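Local coordinates for protein pyridoxal kinase (Lactobacillus plantarum, PDB 3H74) that catalyses, as a pyridoxal kinase of the ribokinase superfamily, the phosphorylation of pyridoxal, a step in forming the vitamin B6 cofactor, at residues T59-V64 and V86-Q91. Numbering follows the deposited sequence.
Sequences TWLPQV and VALCQQ
A small van der Waals contact, without a hydrogen bond across it, joins the beginnings of helices 61-70 and 86-98 at the periphery of the alpha/beta fold. The two helices are neighbours in sequence; strand 77-80 between them, helix 86-98 and strand 103-106 form a beta-alpha-beta crossover, the two strands being parallel neighbours in the central sheet. Two residue pairs carry the contact. On the buried side L61 meets L88, the two side chains crossing at about a right angle. A single methyl of L88, CD2, does the touching: it lies 3.6 Å from CB of L61, while the L61 CD2 methyl is a looser neighbour at 4.0 Å. L61 also packs on L37, and L88 on V83, which ties the pair to strand 32-42 of the central sheet and to the loop before helix 86-98. The chi1 of L61, -103°, is far from a staggered value, which may reflect mild strain. Nearer the surface, P62 sits over the amide of Q91. Its CG stands above the flat group, 3.5 Å from Q91 CD, and its CB lies 3.5 Å from Q91 OE1. A bend at chi2 (-84°) turns the Q91 chain back so that the amide presents a face, rather than its N-H groups, to the proline ring. With an alanine here instead of Q91, CG and CB of P62 would probably lose the flat group packed against them. Within 59-64, a nearly straight bond from Q63 NE2 to T59 O (2.9 Å, 164°) ties the Q63 side chain back to the backbone four residues earlier. Across the helices, cohesion therefore rests on shape and van der Waals contact, with the glutamine contributing a flat surface instead of a polar bond.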
ATOM      1  N   THR A  59      13.419  15.034  -9.616  1.00  9.83           N
ATOM      2  CA  THR A  59      13.557  16.496  -9.554  1.00 10.89           C
ATOM      3  C   THR A  59      12.212  17.215  -9.585  1.00 10.01           C
ATOM      4  O   THR A  59      12.157  18.418  -9.342  1.00 10.61           O
ATOM      5  CB  THR A  59      14.470  17.073 -10.680  1.00 11.12           C
ATOM      6  OG1 THR A  59      13.855  16.905 -11.959  1.00 13.74           O
ATOM      7  CG2 THR A  59      15.834  16.416 -10.676  1.00 13.42           C
ATOM      8  N   TRP A  60      11.135  16.480  -9.879  1.00  8.78           N
ATOM      9  CA  TRP A  60       9.794  17.063  -9.927  1.00  7.97           C
ATOM     10  C   TRP A  60       9.113  17.086  -8.556  1.00  7.17           C
ATOM     11  O   TRP A  60       8.556  18.115  -8.180  1.00  6.67           O
ATOM     12  CB  TRP A  60       8.921  16.354 -10.973  1.00  7.55           C
ATOM     13  CG  TRP A  60       7.520  16.914 -11.109  1.00  6.85           C
ATOM     14  CD1 TRP A  60       7.156  18.161 -11.567  1.00  7.66           C
ATOM     15  CD2 TRP A  60       6.299  16.224 -10.823  1.00  6.25           C
ATOM     16  NE1 TRP A  60       5.785  18.284 -11.569  1.00  6.80           N
ATOM     17  CE2 TRP A  60       5.235  17.108 -11.122  1.00  6.38           C
ATOM     18  CE3 TRP A  60       5.998  14.944 -10.339  1.00  6.76           C
ATOM     19  CZ2 TRP A  60       3.889  16.749 -10.938  1.00  6.05           C
ATOM     20  CZ3 TRP A  60       4.663  14.594 -10.148  1.00  6.46           C
ATOM     21  CH2 TRP A  60       3.632  15.494 -10.439  1.00  6.76           C
ATOM     22  N   LEU A  61       9.135  15.976  -7.808  1.00  7.69           N
ATOM     23  CA  LEU A  61       8.453  15.956  -6.507  1.00  8.24           C
ATOM     24  C   LEU A  61       8.854  17.104  -5.571  1.00  7.71           C
ATOM     25  O   LEU A  61       7.988  17.687  -4.927  1.00  7.49           O
ATOM     26  CB  LEU A  61       8.570  14.599  -5.786  1.00  8.87           C
ATOM     27  CG  LEU A  61       7.313  13.729  -5.840  1.00 10.57           C
ATOM     28  CD1 LEU A  61       7.014  13.295  -7.261  1.00 12.57           C
ATOM     29  CD2 LEU A  61       7.429  12.514  -4.921  1.00 10.16           C
ATOM     30  N   PRO A  62      10.165  17.435  -5.486  1.00  7.84           N
ATOM     31  CA  PRO A  62      10.500  18.587  -4.639  1.00  7.76           C
ATOM     32  C   PRO A  62       9.790  19.875  -5.065  1.00  7.10           C
ATOM     33  O   PRO A  62       9.387  20.668  -4.215  1.00  6.96           O
ATOM     34  CB  PRO A  62      12.022  18.711  -4.798  1.00  8.27           C
ATOM     35  CG  PRO A  62      12.485  17.354  -5.220  1.00  9.05           C
ATOM     36  CD  PRO A  62      11.374  16.813  -6.062  1.00  7.45           C
ATOM     37  N   GLN A  63       9.634  20.067  -6.369  1.00  6.79           N
ATOM     38  CA  GLN A  63       8.922  21.231  -6.887  1.00  6.50           C
ATOM     39  C   GLN A  63       7.432  21.183  -6.582  1.00  6.05           C
ATOM     40  O   GLN A  63       6.809  22.203  -6.305  1.00  5.83           O
ATOM     41  CB  GLN A  63       9.123  21.339  -8.384  1.00  6.51           C
ATOM     42  CG  GLN A  63      10.570  21.389  -8.832  1.00  8.37           C
ATOM     43  CD  GLN A  63      10.667  21.555 -10.322  1.00 10.07           C
ATOM     44  OE1 GLN A  63      10.102  22.491 -10.893  1.00 11.32           O
ATOM     45  NE2 GLN A  63      11.366  20.628 -10.973  1.00 10.98           N
ATOM     46  N   VAL A  64       6.853  19.986  -6.674  1.00  5.29           N
ATOM     47  CA  VAL A  64       5.451  19.783  -6.297  1.00  5.23           C
ATOM     48  C   VAL A  64       5.240  20.164  -4.834  1.00  5.58           C
ATOM     49  O   VAL A  64       4.365  20.961  -4.521  1.00  5.73           O
ATOM     50  CB  VAL A  64       5.003  18.317  -6.521  1.00  5.25           C
ATOM     51  CG1 VAL A  64       3.581  18.101  -6.019  1.00  5.68           C
ATOM     52  CG2 VAL A  64       5.092  17.953  -7.989  1.00  5.49           C
ATOM     53  N   VAL A  86      15.815   6.628  -2.789  1.00 11.22           N
ATOM     54  CA  VAL A  86      16.126   7.155  -1.470  1.00 11.54           C
ATOM     55  C   VAL A  86      15.773   8.641  -1.396  1.00 11.75           C
ATOM     56  O   VAL A  86      15.112   9.077  -0.450  1.00 11.40           O
ATOM     57  CB  VAL A  86      17.618   6.919  -1.104  1.00 12.03           C
ATOM     58  CG1 VAL A  86      18.019   7.743   0.105  1.00 12.65           C
ATOM     59  CG2 VAL A  86      17.883   5.436  -0.844  1.00 11.72           C
ATOM     60  N   ALA A  87      16.191   9.404  -2.406  1.00 12.12           N
ATOM     61  CA  ALA A  87      15.922  10.839  -2.435  1.00 12.21           C
ATOM     62  C   ALA A  87      14.434  11.154  -2.323  1.00 11.76           C
ATOM     63  O   ALA A  87      14.042  12.042  -1.566  1.00 11.38           O
ATOM     64  CB  ALA A  87      16.502  11.467  -3.690  1.00 13.21           C
ATOM     65  N   LEU A  88      13.602  10.438  -3.079  1.00 10.99           N
ATOM     66  CA  LEU A  88      12.161  10.679  -3.012  1.00 10.34           C
ATOM     67  C   LEU A  88      11.546  10.258  -1.677  1.00  9.97           C
ATOM     68  O   LEU A  88      10.666  10.949  -1.170  1.00  9.85           O
ATOM     69  CB  LEU A  88      11.414  10.058  -4.197  1.00 10.79           C
ATOM     70  CG  LEU A  88      11.602  10.772  -5.541  1.00 11.55           C
ATOM     71  CD1 LEU A  88      10.706  10.154  -6.606  1.00 14.20           C
ATOM     72  CD2 LEU A  88      11.356  12.282  -5.417  1.00 12.08           C
ATOM     73  N   CYS A  89      12.019   9.159  -1.088  1.00  9.87           N
ATOM     74  CA  CYS A  89      11.583   8.785   0.255  1.00 10.19           C
ATOM     75  C   CYS A  89      11.839   9.916   1.245  1.00 10.09           C
ATOM     76  O   CYS A  89      10.984  10.253   2.054  1.00  9.87           O
ATOM     77  CB  CYS A  89      12.304   7.530   0.732  1.00 10.37           C
ATOM     78  SG  CYS A  89      11.648   5.993   0.068  1.00 10.92           S
ATOM     79  N   GLN A  90      13.031  10.502   1.160  1.00 10.44           N
ATOM     80  CA  GLN A  90      13.415  11.598   2.050  1.00 10.88           C
ATOM     81  C   GLN A  90      12.553  12.839   1.843  1.00 10.50           C
ATOM     82  O   GLN A  90      12.095  13.447   2.802  1.00 10.87           O
ATOM     83  CB  GLN A  90      14.897  11.933   1.873  1.00 11.94           C
ATOM     84  CG  GLN A  90      15.820  10.809   2.312  1.00 13.65           C
ATOM     85  CD  GLN A  90      17.268  11.025   1.904  1.00 15.09           C
ATOM     86  OE1 GLN A  90      17.571  11.840   1.035  1.00 17.63           O
ATOM     87  NE2 GLN A  90      18.169  10.277   2.527  1.00 16.82           N
ATOM     88  N   GLN A  91      12.317  13.185   0.581  1.00 10.12           N
ATOM     89  CA  GLN A  91      11.468  14.326   0.241  1.00  9.66           C
ATOM     90  C   GLN A  91      10.053  14.151   0.774  1.00  9.01           C
ATOM     91  O   GLN A  91       9.481  15.061   1.371  1.00  8.95           O
ATOM     92  CB  GLN A  91      11.419  14.511  -1.271  1.00  9.71           C
ATOM     93  CG  GLN A  91      12.721  15.036  -1.872  1.00  9.98           C
ATOM     94  CD  GLN A  91      12.854  16.559  -1.795  1.00  9.76           C
ATOM     95  OE1 GLN A  91      11.875  17.278  -1.565  1.00 10.88           O
ATOM     96  NE2 GLN A  91      14.066  17.053  -1.997  1.00 10.02           N
TER